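Local coordinates for BH2414 protein (Bacillus halodurans, PDB 3ON1), which is of unknown function but belongs to the ribosomal protein L7Ae/L30e/S12e/Gadd45 family, whose members commonly bind RNA, at residues Pro62-Gly67 with Lys94-Ile99. Sequence-based numbering, arbitrary orientation.
Sequences PVKVVG and KLAALI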
ATOM      1  N   PRO A  62      -8.432   2.525  -4.415  1.00 20.02           N
ATOM      2  CA  PRO A  62      -8.472   1.119  -4.016  1.00 19.64           C
ATOM      3  C   PRO A  62      -7.590   0.838  -2.800  1.00 19.17           C
ATOM      4  O   PRO A  62      -6.515   1.436  -2.650  1.00 18.80           O
ATOM      5  CB  PRO A  62      -7.952   0.380  -5.254  1.00 19.87           C
ATOM      6  CG  PRO A  62      -7.210   1.402  -6.030  1.00 20.39           C
ATOM      7  CD  PRO A  62      -7.959   2.681  -5.799  1.00 19.94           C
ATOM      8  N   VAL A  63      -8.081  -0.042  -1.933  1.00 19.01           N
ATOM      9  CA  VAL A  63      -7.349  -0.509  -0.760  1.00 18.73           C
ATOM     10  C   VAL A  63      -7.320  -2.027  -0.807  1.00 18.57           C
ATOM     11  O   VAL A  63      -8.367  -2.676  -0.942  1.00 18.62           O
ATOM     12  CB  VAL A  63      -8.014  -0.074   0.571  1.00 19.21           C
ATOM     13  CG1 VAL A  63      -7.228  -0.611   1.774  1.00 18.98           C
ATOM     14  CG2 VAL A  63      -8.126   1.430   0.661  1.00 20.03           C
ATOM     15  N   LYS A  64      -6.125  -2.591  -0.696  1.00 17.99           N
ATOM     16  CA  LYS A  64      -5.978  -4.039  -0.608  1.00 18.03           C
ATOM     17  C   LYS A  64      -5.493  -4.400   0.780  1.00 17.80           C
ATOM     18  O   LYS A  64      -4.643  -3.714   1.345  1.00 18.14           O
ATOM     19  CB  LYS A  64      -5.007  -4.580  -1.671  1.00 18.29           C
ATOM     20  CG  LYS A  64      -5.366  -4.211  -3.104  1.00 18.59           C
ATOM     21  CD  LYS A  64      -6.730  -4.737  -3.513  1.00 19.47           C
ATOM     22  CE  LYS A  64      -7.178  -4.094  -4.813  1.00 20.79           C
ATOM     23  NZ  LYS A  64      -8.598  -4.436  -5.119  1.00 22.68           N
ATOM     24  N   VAL A  65      -6.055  -5.465   1.335  1.00 17.49           N
ATOM     25  CA  VAL A  65      -5.594  -5.991   2.614  1.00 17.47           C
ATOM     26  C   VAL A  65      -4.926  -7.331   2.339  1.00 17.78           C
ATOM     27  O   VAL A  65      -5.594  -8.295   1.974  1.00 18.56           O
ATOM     28  CB  VAL A  65      -6.743  -6.126   3.638  1.00 17.24           C
ATOM     29  CG1 VAL A  65      -6.216  -6.692   4.960  1.00 17.42           C
ATOM     30  CG2 VAL A  65      -7.413  -4.775   3.857  1.00 17.30           C
ATOM     31  N   VAL A  66      -3.605  -7.376   2.494  1.00 18.12           N
ATOM     32  CA  VAL A  66      -2.807  -8.537   2.075  1.00 18.68           C
ATOM     33  C   VAL A  66      -1.588  -8.793   2.950  1.00 18.89           C
ATOM     34  O   VAL A  66      -1.105  -7.892   3.641  1.00 19.29           O
ATOM     35  CB  VAL A  66      -2.310  -8.397   0.609  1.00 19.08           C
ATOM     36  CG1 VAL A  66      -3.427  -8.648  -0.379  1.00 20.48           C
ATOM     37  CG2 VAL A  66      -1.655  -7.047   0.375  1.00 19.79           C
ATOM     38  N   GLY A  67      -1.090 -10.027   2.894  1.00 18.72           N
ATOM     39  CA  GLY A  67       0.186 -10.406   3.501  1.00 19.14           C
ATOM     40  C   GLY A  67       0.250 -10.233   5.000  1.00 18.79           C
ATOM     41  O   GLY A  67      -0.729 -10.436   5.700  1.00 19.76           O
ATOM     42  N   LYS A  94      -1.157  -2.183 -11.766  1.00 15.07           N
ATOM     43  CA  LYS A  94      -0.575  -3.514 -11.880  1.00 15.26           C
ATOM     44  C   LYS A  94      -0.582  -4.280 -10.551  1.00 15.08           C
ATOM     45  O   LYS A  94      -0.917  -5.469 -10.518  1.00 15.07           O
ATOM     46  CB  LYS A  94       0.835  -3.431 -12.473  1.00 15.61           C
ATOM     47  CG  LYS A  94       1.452  -4.783 -12.842  1.00 17.84           C
ATOM     48  CD  LYS A  94       0.635  -5.496 -13.894  1.00 21.32           C
ATOM     49  CE  LYS A  94       1.479  -6.485 -14.670  1.00 24.27           C
ATOM     50  NZ  LYS A  94       0.701  -7.000 -15.813  1.00 26.84           N
ATOM     51  N   LEU A  95      -0.226  -3.599  -9.461  1.00 14.76           N
ATOM     52  CA  LEU A  95      -0.260  -4.229  -8.142  1.00 14.69           C
ATOM     53  C   LEU A  95      -1.676  -4.687  -7.797  1.00 15.10           C
ATOM     54  O   LEU A  95      -1.865  -5.797  -7.310  1.00 15.21           O
ATOM     55  CB  LEU A  95       0.286  -3.288  -7.065  1.00 14.23           C
ATOM     56  CG  LEU A  95       1.803  -3.074  -7.075  1.00 13.98           C
ATOM     57  CD1 LEU A  95       2.162  -1.817  -6.297  1.00 14.46           C
ATOM     58  CD2 LEU A  95       2.557  -4.291  -6.541  1.00 14.87           C
ATOM     59  N   ALA A  96      -2.668  -3.841  -8.075  1.00 15.64           N
ATOM     60  CA  ALA A  96      -4.061  -4.181  -7.792  1.00 16.68           C
ATOM     61  C   ALA A  96      -4.499  -5.396  -8.607  1.00 17.24           C
ATOM     62  O   ALA A  96      -5.136  -6.305  -8.075  1.00 17.97           O
ATOM     63  CB  ALA A  96      -4.978  -2.987  -8.054  1.00 16.81           C
ATOM     64  N   ALA A  97      -4.136  -5.421  -9.889  1.00 17.72           N
ATOM     65  CA  ALA A  97      -4.470  -6.545 -10.768  1.00 18.11           C
ATOM     66  C   ALA A  97      -3.859  -7.852 -10.266  1.00 18.44           C
ATOM     67  O   ALA A  97      -4.516  -8.892 -10.276  1.00 18.44           O
ATOM     68  CB  ALA A  97      -4.025  -6.260 -12.193  1.00 18.52           C
ATOM     69  N   LEU A  98      -2.611  -7.784  -9.804  1.00 18.38           N
ATOM     70  CA  LEU A  98      -1.911  -8.963  -9.306  1.00 18.57           C
ATOM     71  C   LEU A  98      -2.545  -9.484  -8.021  1.00 18.71           C
ATOM     72  O   LEU A  98      -2.765 -10.690  -7.867  1.00 18.63           O
ATOM     73  CB  LEU A  98      -0.426  -8.658  -9.097  1.00 18.38           C
ATOM     74  CG  LEU A  98       0.429  -8.528 -10.361  1.00 19.01           C
ATOM     75  CD1 LEU A  98       1.777  -7.924 -10.014  1.00 18.86           C
ATOM     76  CD2 LEU A  98       0.598  -9.877 -11.048  1.00 19.76           C
ATOM     77  N   ILE A  99      -2.855  -8.566  -7.110  1.00 19.21           N
ATOM     78  CA  ILE A  99      -3.543  -8.902  -5.868  1.00 19.96           C
ATOM     79  C   ILE A  99      -4.958  -9.451  -6.146  1.00 21.31           C
ATOM     80  O   ILE A  99      -5.379 -10.430  -5.523  1.00 21.74           O
ATOM     81  CB  ILE A  99      -3.555  -7.688  -4.896  1.00 19.52           C
ATOM     82  CG1 ILE A  99      -2.130  -7.398  -4.397  1.00 18.66           C
ATOM     83  CG2 ILE A  99      -4.503  -7.929  -3.720  1.00 20.16           C
ATOM     84  CD1 ILE A  99      -1.924  -5.994  -3.825  1.00 17.03           C
TER
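Ile99 reaches from the helix to the strand with both ends of its branched side chain. Its CG2 methyl meets Val66 CG1 at 3.6 Å, while its CD1 lies 3.9 Å from Lys64 CG. An isoleucine suits this place: its branch at CB supplies CG2, and its longer arm, with CG1 anti to the carbonyl carbon (chi1 -68°), carries CD1 to the lysine chain. Lys64 contributes its methylenes: CB, CG and CD run past the isoleucine, and CE comes 4.1 Å from Ala96 CB. Ala96, nearly one turn before Ile99, is small enough to leave room for that chain, its CA 7.4 Å from that of Lys64.

The contact joins strand 63-66, an outermost strand of the four-stranded mixed sheet, to the C-terminal helix 89-100, in the alpha-beta-alpha sandwich of the L7Ae/L30e family. The axes of strand 63-66 and helix segment 94-99 approach to 9.8 Å, their directions 48° apart. Alternation along the strand turns Lys64 and Val66 toward this helix, whereas Val63 packs on helix 46-59.

A bend at chi2 (-60°) turns the lysine chain across the helix, and its NZ forms a salt bridge with Asp100. An alanine in place of Lys64 would probably leave Asp100 without this mate and uncover one flank of Ile99. Farther out, Trp6 of helix 5-15 touches both Val66 and Ile99, and backbone hydrogen bonds to Val38, Leu40 and Ser42 fix the strand beside parallel strand 37-41.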